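PDB 3QWX: cell death abnormality protein 2 from Caenorhabditis elegans, which acts as a CRK-family signalling adaptor with SH2 and SH3 domains, required for cell-corpse engulfment and cell migration in the worm. Local coordinates for residues V82-Q87 with P93-H98. Residues are numbered along the deposited sequence; the frame is centred on the assembly and turned at random.
Sequences VKIANQ and PALLNH
L95 drives its CD1 methyl between V82 and I84, and this apolar meeting is the tight part of the contact. CD1 lies 3.4 Å from V82 CG1, closer than normal van der Waals spacing, and 3.6 Å from I84 CG1. The other leucine methyl, CD2, sits more loosely at 4.1 Å from I84 CD1. With CG anti to the backbone N (chi1 178°), the leucine reaches out from helix 92-98. It crosses both strand side chains at about a right angle. V82 and I84 also touch I67 of strand 62-69, and L95 touches F89, which places L95 in the apolar layer between helix 92-98 and the strands of the SH2 domain.

The other end is polar and loose. Q87 OE1 stays 3.7 Å from H98 NE2 and approaches the ring obliquely, with amide and imidazole planes 78° apart. One water hydrogen-bonds to both groups: it donates to Q87 OE1 at 2.9 Å and lies in the ring plane at the edge of H98, 2.9 Å from NE2. Strands 82-84 and 87-89 form a hairpin, I84 and Q87 bonding N to O both ways across the A85-N86 turn, and the extended Q87 side chain reaches the water. F89 meets the histidine ring. The chemistry therefore splits in two: close methyl packing joins helix 92-98 to strand 82-84, whereas Q87 OE1 and H98 NE2, too far apart for a direct bond, are bridged by a single water.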
ATOM      1  N   VAL A  82       6.940  17.127   0.746  1.00 22.84           N
ATOM      2  CA  VAL A  82       5.979  16.378   1.519  1.00 24.30           C
ATOM      3  C   VAL A  82       6.324  16.543   2.999  1.00 27.49           C
ATOM      4  O   VAL A  82       7.495  16.758   3.349  1.00 23.56           O
ATOM      5  CB  VAL A  82       6.034  14.912   1.061  1.00 27.28           C
ATOM      6  CG1 VAL A  82       6.196  13.974   2.231  1.00 29.81           C
ATOM      7  CG2 VAL A  82       4.830  14.571   0.160  1.00 22.58           C
ATOM      8  N   LYS A  83       5.317  16.462   3.865  1.00 25.85           N
ATOM      9  CA  LYS A  83       5.535  16.683   5.296  1.00 27.14           C
ATOM     10  C   LYS A  83       4.775  15.687   6.174  1.00 25.18           C
ATOM     11  O   LYS A  83       3.629  15.340   5.878  1.00 22.14           O
ATOM     12  CB  LYS A  83       5.126  18.116   5.660  1.00 27.46           C
ATOM     13  CG  LYS A  83       5.610  18.576   7.017  1.00 35.45           C
ATOM     14  CD  LYS A  83       5.300  20.056   7.268  1.00 38.60           C
ATOM     15  CE  LYS A  83       3.803  20.331   7.250  1.00 41.22           C
ATOM     16  NZ  LYS A  83       3.522  21.764   7.567  1.00 48.91           N
ATOM     17  N   ILE A  84       5.421  15.190   7.228  1.00 24.47           N
ATOM     18  CA  ILE A  84       4.675  14.563   8.326  1.00 28.49           C
ATOM     19  C   ILE A  84       4.850  15.386   9.588  1.00 35.68           C
ATOM     20  O   ILE A  84       5.969  15.534  10.092  1.00 33.53           O
ATOM     21  CB  ILE A  84       5.124  13.134   8.668  1.00 31.94           C
ATOM     22  CG1 ILE A  84       4.567  12.122   7.680  1.00 29.29           C
ATOM     23  CG2 ILE A  84       4.573  12.748  10.042  1.00 36.96           C
ATOM     24  CD1 ILE A  84       4.649  10.686   8.197  1.00 25.90           C
ATOM     25  N   ALA A  85       3.739  15.901  10.107  1.00 37.94           N
ATOM     26  CA  ALA A  85       3.783  16.830  11.227  1.00 45.27           C
ATOM     27  C   ALA A  85       4.595  18.049  10.818  1.00 47.02           C
ATOM     28  O   ALA A  85       4.209  18.802   9.919  1.00 44.56           O
ATOM     29  CB  ALA A  85       4.399  16.165  12.464  1.00 46.27           C
ATOM     30  N   ASN A  86       5.735  18.229  11.472  1.00 37.26           N
ATOM     31  CA  ASN A  86       6.607  19.347  11.159  1.00 46.00           C
ATOM     32  C   ASN A  86       7.981  18.889  10.664  1.00 41.92           C
ATOM     33  O   ASN A  86       8.992  19.537  10.930  1.00 41.58           O
ATOM     34  CB  ASN A  86       6.737  20.249  12.377  1.00 47.14           C
ATOM     35  CG  ASN A  86       6.522  19.493  13.666  1.00 56.29           C
ATOM     36  OD1 ASN A  86       5.552  19.735  14.386  1.00 57.43           O
ATOM     37  ND2 ASN A  86       7.417  18.549  13.955  1.00 52.48           N
ATOM     38  N   GLN A  87       8.009  17.768   9.946  1.00 33.57           N
ATOM     39  CA  GLN A  87       9.225  17.334   9.275  1.00 28.67           C
ATOM     40  C   GLN A  87       8.994  17.257   7.772  1.00 27.37           C
ATOM     41  O   GLN A  87       8.085  16.564   7.306  1.00 23.69           O
ATOM     42  CB  GLN A  87       9.686  15.983   9.804  1.00 34.24           C
ATOM     43  CG  GLN A  87       9.980  15.961  11.293  1.00 38.35           C
ATOM     44  CD  GLN A  87      10.304  14.566  11.780  1.00 32.05           C
ATOM     45  OE1 GLN A  87      11.286  13.963  11.349  1.00 31.90           O
ATOM     46  NE2 GLN A  87       9.475  14.040  12.674  1.00 31.12           N
ATOM     47  N   PRO A  93       9.530   8.788  -1.049  1.00 16.38           N
ATOM     48  CA  PRO A  93      10.539   7.773  -0.716  1.00 16.87           C
ATOM     49  C   PRO A  93      11.535   8.262   0.338  1.00 16.02           C
ATOM     50  O   PRO A  93      11.945   7.484   1.214  1.00 17.40           O
ATOM     51  CB  PRO A  93      11.215   7.502  -2.067  1.00 18.80           C
ATOM     52  CG  PRO A  93      10.098   7.810  -3.090  1.00 17.49           C
ATOM     53  CD  PRO A  93       9.453   9.041  -2.500  1.00 19.44           C
ATOM     54  N   ALA A  94      11.907   9.537   0.262  1.00 15.06           N
ATOM     55  CA  ALA A  94      12.812  10.120   1.237  1.00 13.24           C
ATOM     56  C   ALA A  94      12.195  10.053   2.634  1.00 16.75           C
ATOM     57  O   ALA A  94      12.872   9.716   3.603  1.00 16.90           O
ATOM     58  CB  ALA A  94      13.154  11.557   0.863  1.00 16.52           C
ATOM     59  N   LEU A  95      10.899  10.356   2.725  1.00 17.34           N
ATOM     60  CA  LEU A  95      10.167  10.286   3.985  1.00 14.23           C
ATOM     61  C   LEU A  95      10.180   8.870   4.537  1.00 13.47           C
ATOM     62  O   LEU A  95      10.455   8.663   5.709  1.00 18.64           O
ATOM     63  CB  LEU A  95       8.716  10.762   3.795  1.00 16.53           C
ATOM     64  CG  LEU A  95       7.724  10.749   4.973  1.00 17.95           C
ATOM     65  CD1 LEU A  95       6.582  11.729   4.742  1.00 21.86           C
ATOM     66  CD2 LEU A  95       7.186   9.344   5.255  1.00 20.00           C
ATOM     67  N   LEU A  96       9.857   7.895   3.690  1.00 16.93           N
ATOM     68  CA  LEU A  96       9.773   6.494   4.106  1.00 17.92           C
ATOM     69  C   LEU A  96      11.135   5.948   4.511  1.00 17.98           C
ATOM     70  O   LEU A  96      11.251   5.255   5.513  1.00 16.61           O
ATOM     71  CB  LEU A  96       9.201   5.619   2.980  1.00 14.56           C
ATOM     72  CG  LEU A  96       7.744   5.877   2.554  1.00 15.50           C
ATOM     73  CD1 LEU A  96       7.387   5.005   1.375  1.00 16.11           C
ATOM     74  CD2 LEU A  96       6.780   5.646   3.711  1.00 15.38           C
ATOM     75  N   ASN A  97      12.160   6.234   3.707  1.00 16.38           N
ATOM     76  CA  ASN A  97      13.527   5.861   4.077  1.00 17.24           C
ATOM     77  C   ASN A  97      13.911   6.405   5.447  1.00 20.31           C
ATOM     78  O   ASN A  97      14.515   5.704   6.273  1.00 21.26           O
ATOM     79  CB  ASN A  97      14.529   6.385   3.057  1.00 18.80           C
ATOM     80  CG  ASN A  97      15.956   6.045   3.431  1.00 21.40           C
ATOM     81  OD1 ASN A  97      16.378   4.890   3.313  1.00 22.39           O
ATOM     82  ND2 ASN A  97      16.707   7.046   3.889  1.00 18.67           N
ATOM     83  N   HIS A  98      13.570   7.668   5.679  1.00 18.38           N
ATOM     84  CA  HIS A  98      13.960   8.341   6.913  1.00 19.87           C
ATOM     85  C   HIS A  98      13.451   7.568   8.133  1.00 20.72           C
ATOM     86  O   HIS A  98      14.137   7.456   9.148  1.00 19.75           O
ATOM     87  CB  HIS A  98      13.423   9.780   6.916  1.00 19.79           C
ATOM     88  CG  HIS A  98      13.713  10.536   8.177  1.00 21.04           C
ATOM     89  ND1 HIS A  98      14.889  11.223   8.378  1.00 21.32           N
ATOM     90  CD2 HIS A  98      12.978  10.712   9.300  1.00 21.61           C
ATOM     91  CE1 HIS A  98      14.867  11.794   9.570  1.00 24.57           C
ATOM     92  NE2 HIS A  98      13.717  11.502  10.147  1.00 24.22           N
TER
HETATM   93  O   HOH W   1      12.878  12.108  12.837  1.00 19.69           O